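Congerin-1 (Conger myriaster, PDB 1C1L) binds beta-galactosides such as lactose as a homodimeric galectin, although its physiological role is not yet known. Local coordinates at residues 37-49 with 59-71. Sequence-based numbering, arbitrary orientation.
With GAL (beta-D-galactopyranose), chain B; BGC (beta-D-glucopyranose), chain C.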
loop_
_atom_site.group_PDB
_atom_site.type_symbol
_atom_site.label_atom_id
_atom_site.label_comp_id
_atom_site.label_asym_id
_atom_site.label_seq_id
_atom_site.Cartn_x
_atom_site.Cartn_y
_atom_site.Cartn_z
ATOM N N GLU A 37 14.708 -3.791 -4.435
ATOM C CA GLU A 37 15.121 -3.897 -3.046
ATOM C C GLU A 37 15.228 -2.528 -2.382
ATOM O O GLU A 37 15.063 -2.386 -1.171
ATOM C CB GLU A 37 16.460 -4.567 -2.951
ATOM C CG GLU A 37 16.722 -5.972 -3.518
ATOM C CD GLU A 37 18.157 -6.406 -3.241
ATOM O OE1 GLU A 37 19.059 -5.570 -3.236
ATOM O OE2 GLU A 37 18.387 -7.590 -3.020
ATOM N N SER A 38 15.502 -1.487 -3.151
ATOM C CA SER A 38 15.689 -0.145 -2.626
ATOM C C SER A 38 15.713 0.773 -3.834
ATOM O O SER A 38 15.789 0.284 -4.963
ATOM C CB SER A 38 17.027 -0.044 -1.870
ATOM O OG SER A 38 18.210 -0.219 -2.662
ATOM N N MET A 39 15.773 2.086 -3.616
ATOM C CA MET A 39 15.886 3.069 -4.683
ATOM C C MET A 39 17.140 2.807 -5.524
ATOM O O MET A 39 17.219 3.130 -6.710
ATOM C CB MET A 39 15.992 4.488 -4.113
ATOM C CG MET A 39 14.850 4.991 -3.254
ATOM S SD MET A 39 15.163 6.608 -2.515
ATOM C CE MET A 39 14.685 7.638 -3.859
ATOM N N ASN A 40 18.191 2.249 -4.925
ATOM C CA ASN A 40 19.416 1.963 -5.653
ATOM C C ASN A 40 19.508 0.626 -6.339
ATOM O O ASN A 40 20.364 0.434 -7.198
ATOM C CB ASN A 40 20.616 2.090 -4.740
ATOM C CG ASN A 40 21.225 3.465 -4.854
ATOM O OD1 ASN A 40 22.415 3.627 -5.095
ATOM N ND2 ASN A 40 20.450 4.539 -4.739
ATOM N N SER A 41 18.626 -0.299 -5.984
ATOM C CA SER A 41 18.732 -1.629 -6.519
ATOM C C SER A 41 17.314 -1.970 -6.950
ATOM O O SER A 41 16.427 -2.354 -6.166
ATOM C CB SER A 41 19.282 -2.499 -5.401
ATOM O OG SER A 41 19.691 -3.737 -5.927
ATOM N N LEU A 42 17.088 -1.779 -8.247
ATOM C CA LEU A 42 15.770 -1.920 -8.820
ATOM C C LEU A 42 15.701 -3.021 -9.858
ATOM O O LEU A 42 16.529 -3.035 -10.784
ATOM C CB LEU A 42 15.362 -0.601 -9.471
ATOM C CG LEU A 42 15.257 0.622 -8.574
ATOM C CD1 LEU A 42 15.005 1.843 -9.429
ATOM C CD2 LEU A 42 14.137 0.421 -7.565
ATOM N N SER A 43 14.757 -3.964 -9.722
ATOM C CA SER A 43 14.534 -4.963 -10.758
ATOM C C SER A 43 13.730 -4.374 -11.918
ATOM O O SER A 43 13.893 -4.813 -13.059
ATOM C CB SER A 43 13.787 -6.169 -10.193
ATOM O OG SER A 43 14.672 -6.955 -9.419
ATOM N N LEU A 44 12.869 -3.384 -11.707
ATOM C CA LEU A 44 12.136 -2.785 -12.806
ATOM C C LEU A 44 11.944 -1.312 -12.522
ATOM O O LEU A 44 11.528 -0.920 -11.425
ATOM C CB LEU A 44 10.759 -3.465 -12.986
ATOM C CG LEU A 44 9.824 -2.854 -14.046
ATOM C CD1 LEU A 44 10.396 -3.033 -15.436
ATOM C CD2 LEU A 44 8.455 -3.499 -13.928
ATOM N N HIS A 45 12.338 -0.519 -13.517
ATOM C CA HIS A 45 12.128 0.915 -13.545
ATOM C C HIS A 45 11.268 1.064 -14.782
ATOM O O HIS A 45 11.739 0.757 -15.883
ATOM C CB HIS A 45 13.457 1.652 -13.728
ATOM C CG HIS A 45 13.346 3.137 -14.064
ATOM N ND1 HIS A 45 13.048 4.159 -13.282
ATOM C CD2 HIS A 45 13.662 3.662 -15.297
ATOM C CE1 HIS A 45 13.156 5.269 -13.966
ATOM N NE2 HIS A 45 13.519 4.957 -15.178
ATOM N N LEU A 46 10.022 1.514 -14.660
ATOM C CA LEU A 46 9.108 1.635 -15.779
ATOM C C LEU A 46 8.825 3.112 -15.920
ATOM O O LEU A 46 8.084 3.690 -15.119
ATOM C CB LEU A 46 7.825 0.856 -15.464
ATOM C CG LEU A 46 6.648 1.034 -16.434
ATOM C CD1 LEU A 46 6.973 0.422 -17.780
ATOM C CD2 LEU A 46 5.419 0.405 -15.840
ATOM N N ASP A 47 9.441 3.744 -16.914
ATOM C CA ASP A 47 9.369 5.178 -17.091
ATOM C C ASP A 47 8.467 5.594 -18.255
ATOM O O ASP A 47 8.669 5.161 -19.395
ATOM C CB ASP A 47 10.804 5.685 -17.296
ATOM C CG ASP A 47 11.034 7.148 -16.968
ATOM O OD1 ASP A 47 10.317 7.745 -16.174
ATOM O OD2 ASP A 47 11.970 7.703 -17.514
ATOM N N HIS A 48 7.397 6.340 -17.974
ATOM C CA HIS A 48 6.539 6.892 -19.013
ATOM C C HIS A 48 7.006 8.306 -19.250
ATOM O O HIS A 48 6.880 9.168 -18.380
ATOM C CB HIS A 48 5.054 6.927 -18.601
ATOM C CG HIS A 48 4.352 5.586 -18.792
ATOM N ND1 HIS A 48 4.422 4.547 -17.989
ATOM C CD2 HIS A 48 3.539 5.208 -19.840
ATOM C CE1 HIS A 48 3.724 3.562 -18.468
ATOM N NE2 HIS A 48 3.190 3.960 -19.591
ATOM N N ARG A 49 7.607 8.527 -20.409
ATOM C CA ARG A 49 8.148 9.824 -20.767
ATOM C C ARG A 49 7.213 10.511 -21.739
ATOM O O ARG A 49 7.012 10.071 -22.879
ATOM C CB ARG A 49 9.530 9.651 -21.404
ATOM C CG ARG A 49 10.515 8.947 -20.494
ATOM C CD ARG A 49 11.849 8.772 -21.177
ATOM N NE ARG A 49 12.778 8.275 -20.187
ATOM C CZ ARG A 49 14.072 8.049 -20.369
ATOM N NH1 ARG A 49 14.639 8.257 -21.546
ATOM N NH2 ARG A 49 14.793 7.590 -19.354
ATOM N N ILE A 59 7.876 4.784 -23.538
ATOM C CA ILE A 59 8.011 3.994 -22.319
ATOM C C ILE A 59 9.429 3.453 -22.387
ATOM O O ILE A 59 9.846 2.885 -23.409
ATOM C CB ILE A 59 7.036 2.788 -22.279
ATOM C CG1 ILE A 59 5.587 3.246 -22.234
ATOM C CG2 ILE A 59 7.345 1.941 -21.032
ATOM C CD1 ILE A 59 4.612 2.096 -22.559
ATOM N N VAL A 60 10.170 3.625 -21.305
ATOM C CA VAL A 60 11.517 3.122 -21.170
ATOM C C VAL A 60 11.512 2.204 -19.953
ATOM O O VAL A 60 11.083 2.607 -18.866
ATOM C CB VAL A 60 12.519 4.270 -20.941
ATOM C CG1 VAL A 60 13.915 3.711 -20.696
ATOM C CG2 VAL A 60 12.548 5.182 -22.164
ATOM N N MET A 61 12.013 1.000 -20.115
ATOM C CA MET A 61 12.138 0.024 -19.048
ATOM C C MET A 61 13.606 -0.314 -18.871
ATOM O O MET A 61 14.357 -0.470 -19.848
ATOM C CB MET A 61 11.381 -1.239 -19.397
ATOM C CG MET A 61 9.887 -0.996 -19.457
ATOM S SD MET A 61 9.012 -2.483 -19.980
ATOM C CE MET A 61 9.136 -2.253 -21.730
ATOM N N ASN A 62 14.029 -0.414 -17.618
ATOM C CA ASN A 62 15.401 -0.743 -17.324
ATOM C C ASN A 62 15.483 -1.247 -15.889
ATOM O O ASN A 62 14.451 -1.328 -15.203
ATOM C CB ASN A 62 16.253 0.503 -17.505
ATOM C CG ASN A 62 17.692 0.179 -17.880
ATOM O OD1 ASN A 62 18.168 -0.953 -17.775
ATOM N ND2 ASN A 62 18.458 1.173 -18.303
ATOM N N SER A 63 16.686 -1.565 -15.440
ATOM C CA SER A 63 17.003 -1.973 -14.088
ATOM C C SER A 63 18.360 -1.361 -13.738
ATOM O O SER A 63 19.067 -0.801 -14.598
ATOM C CB SER A 63 17.059 -3.495 -14.046
ATOM O OG SER A 63 18.108 -4.016 -14.848
ATOM N N THR A 64 18.721 -1.428 -12.457
ATOM C CA THR A 64 20.003 -0.950 -11.992
ATOM C C THR A 64 20.326 -1.634 -10.671
ATOM O O THR A 64 19.447 -1.890 -9.838
ATOM C CB THR A 64 20.003 0.594 -11.791
ATOM O OG1 THR A 64 21.336 0.878 -11.375
ATOM C CG2 THR A 64 18.958 1.136 -10.815
ATOM N N LEU A 65 21.594 -1.947 -10.512
ATOM C CA LEU A 65 22.122 -2.444 -9.259
ATOM C C LEU A 65 22.889 -1.341 -8.553
ATOM O O LEU A 65 23.344 -1.522 -7.423
ATOM C CB LEU A 65 23.031 -3.634 -9.537
ATOM C CG LEU A 65 22.373 -4.939 -9.988
ATOM C CD1 LEU A 65 23.436 -5.963 -10.337
ATOM C CD2 LEU A 65 21.447 -5.441 -8.887
ATOM N N LYS A 66 23.086 -0.183 -9.192
ATOM C CA LYS A 66 23.896 0.865 -8.589
ATOM C C LYS A 66 23.241 2.229 -8.743
ATOM O O LYS A 66 23.883 3.229 -9.126
ATOM C CB LYS A 66 25.284 0.950 -9.229
ATOM C CG LYS A 66 26.255 -0.222 -9.144
ATOM C CD LYS A 66 27.700 0.288 -9.192
ATOM C CE LYS A 66 28.057 1.341 -10.235
ATOM N NZ LYS A 66 27.809 0.921 -11.601
ATOM N N GLY A 67 21.942 2.314 -8.527
ATOM C CA GLY A 67 21.222 3.577 -8.622
ATOM C C GLY A 67 21.370 4.237 -9.985
ATOM O O GLY A 67 21.404 3.583 -11.032
ATOM N N ASP A 68 21.560 5.537 -9.977
ATOM C CA ASP A 68 21.659 6.301 -11.205
ATOM C C ASP A 68 22.924 6.025 -12.007
ATOM O O ASP A 68 23.018 6.410 -13.172
ATOM C CB ASP A 68 21.556 7.779 -10.861
ATOM C CG ASP A 68 21.211 8.644 -12.066
ATOM O OD1 ASP A 68 20.332 8.284 -12.842
ATOM O OD2 ASP A 68 21.846 9.684 -12.235
ATOM N N ASN A 69 23.916 5.357 -11.427
ATOM C CA ASN A 69 25.107 5.045 -12.204
ATOM C C ASN A 69 25.144 3.604 -12.673
ATOM O O ASN A 69 26.186 3.116 -13.119
ATOM C CB ASN A 69 26.352 5.367 -11.381
ATOM C CG ASN A 69 26.479 6.874 -11.298
ATOM O OD1 ASN A 69 26.495 7.611 -12.288
ATOM N ND2 ASN A 69 26.414 7.432 -10.109
ATOM N N GLY A 70 24.042 2.860 -12.603
ATOM C CA GLY A 70 24.093 1.474 -13.032
ATOM C C GLY A 70 23.020 1.131 -14.038
ATOM O O GLY A 70 22.752 -0.062 -14.189
ATOM N N TRP A 71 22.353 2.076 -14.692
ATOM C CA TRP A 71 21.296 1.756 -15.650
ATOM C C TRP A 71 21.854 0.866 -16.744
ATOM O O TRP A 71 22.941 1.140 -17.267
ATOM C CB TRP A 71 20.719 3.014 -16.274
ATOM C CG TRP A 71 20.045 3.921 -15.261
ATOM C CD1 TRP A 71 20.533 5.168 -14.987
ATOM C CD2 TRP A 71 18.919 3.620 -14.533
ATOM N NE1 TRP A 71 19.708 5.668 -14.091
ATOM C CE2 TRP A 71 18.732 4.792 -13.800
ATOM C CE3 TRP A 71 18.031 2.554 -14.423
ATOM C CZ2 TRP A 71 17.654 4.888 -12.909
ATOM C CZ3 TRP A 71 16.958 2.651 -13.537
ATOM C CH2 TRP A 71 16.765 3.818 -12.791
HETATM C C1 GAL B . 18.146 7.656 -17.931
HETATM C C2 GAL B . 17.425 8.566 -16.937
HETATM C C3 GAL B . 17.068 7.797 -15.663
HETATM C C4 GAL B . 16.318 6.496 -16.004
HETATM C C5 GAL B . 17.091 5.707 -17.053
HETATM C C6 GAL B . 16.348 4.466 -17.500
HETATM O O2 GAL B . 18.275 9.659 -16.611
HETATM O O3 GAL B . 16.264 8.625 -14.839
HETATM O O4 GAL B . 15.027 6.830 -16.489
HETATM O O5 GAL B . 17.343 6.520 -18.226
HETATM O O6 GAL B . 17.114 3.735 -18.424
HETATM C C2 BGC C . 19.362 7.190 -22.583
HETATM C C3 BGC C . 18.478 7.818 -21.492
HETATM C C4 BGC C . 19.129 7.626 -20.134
HETATM C C5 BGC C . 20.552 8.203 -20.162
HETATM C C6 BGC C . 21.277 8.033 -18.843
HETATM C C1 BGC C . 20.788 7.731 -22.495
HETATM O O1 BGC C . 21.594 7.056 -23.379
HETATM O O2 BGC C . 18.817 7.494 -23.859
HETATM O O3 BGC C . 17.203 7.204 -21.511
HETATM O O4 BGC C . 18.347 8.319 -19.123
HETATM O O5 BGC C . 21.305 7.510 -21.171
HETATM O O6 BGC C . 21.389 6.666 -18.478
#
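H45 and D47 pair with N62 and V60 as antiparallel hydrogen-bonded pairs, the axes of strands 44-49 and 59-64 approaching to 4.7 Å, and a one-residue register shift between L42 and H45 marks a beta bulge. H45, D47, V60 and N62 send their side chains to the sugar face. There the H45 ring lies obliquely to W71, planes at 45°, while H45 NE2 hydrogen-bonds GAL O4 at 2.7 Å. One face of W71 lies against the galactose, with GAL C5 3.7 Å above the ring centre, the CH-pi platform characteristic of galectins; T64 CG2 backs the other. The extended R49 chain lays its guanidinium over V60 CG2, and R49 NE makes a salt bridge to D47 OD2 at 2.9 Å, in the guanidinium plane, which limits the group's rotation; R49 NH2 reaches GAL O4 and O5, and R49 NH1 BGC O3. N62 ND2 gives GAL O6 a nearly straight bond (171°). On the other face, L46 lies alongside I59 and M61, its CD1 3.6 Å from both I59 CG2 and M61 CG, and I59 CG1 sits over the H48 ring. This largely apolar side packs against strands 98-103 and 108-112 of the second sheet, while strand 30-35 flanks 41-52, its R30 salt-bridging D47.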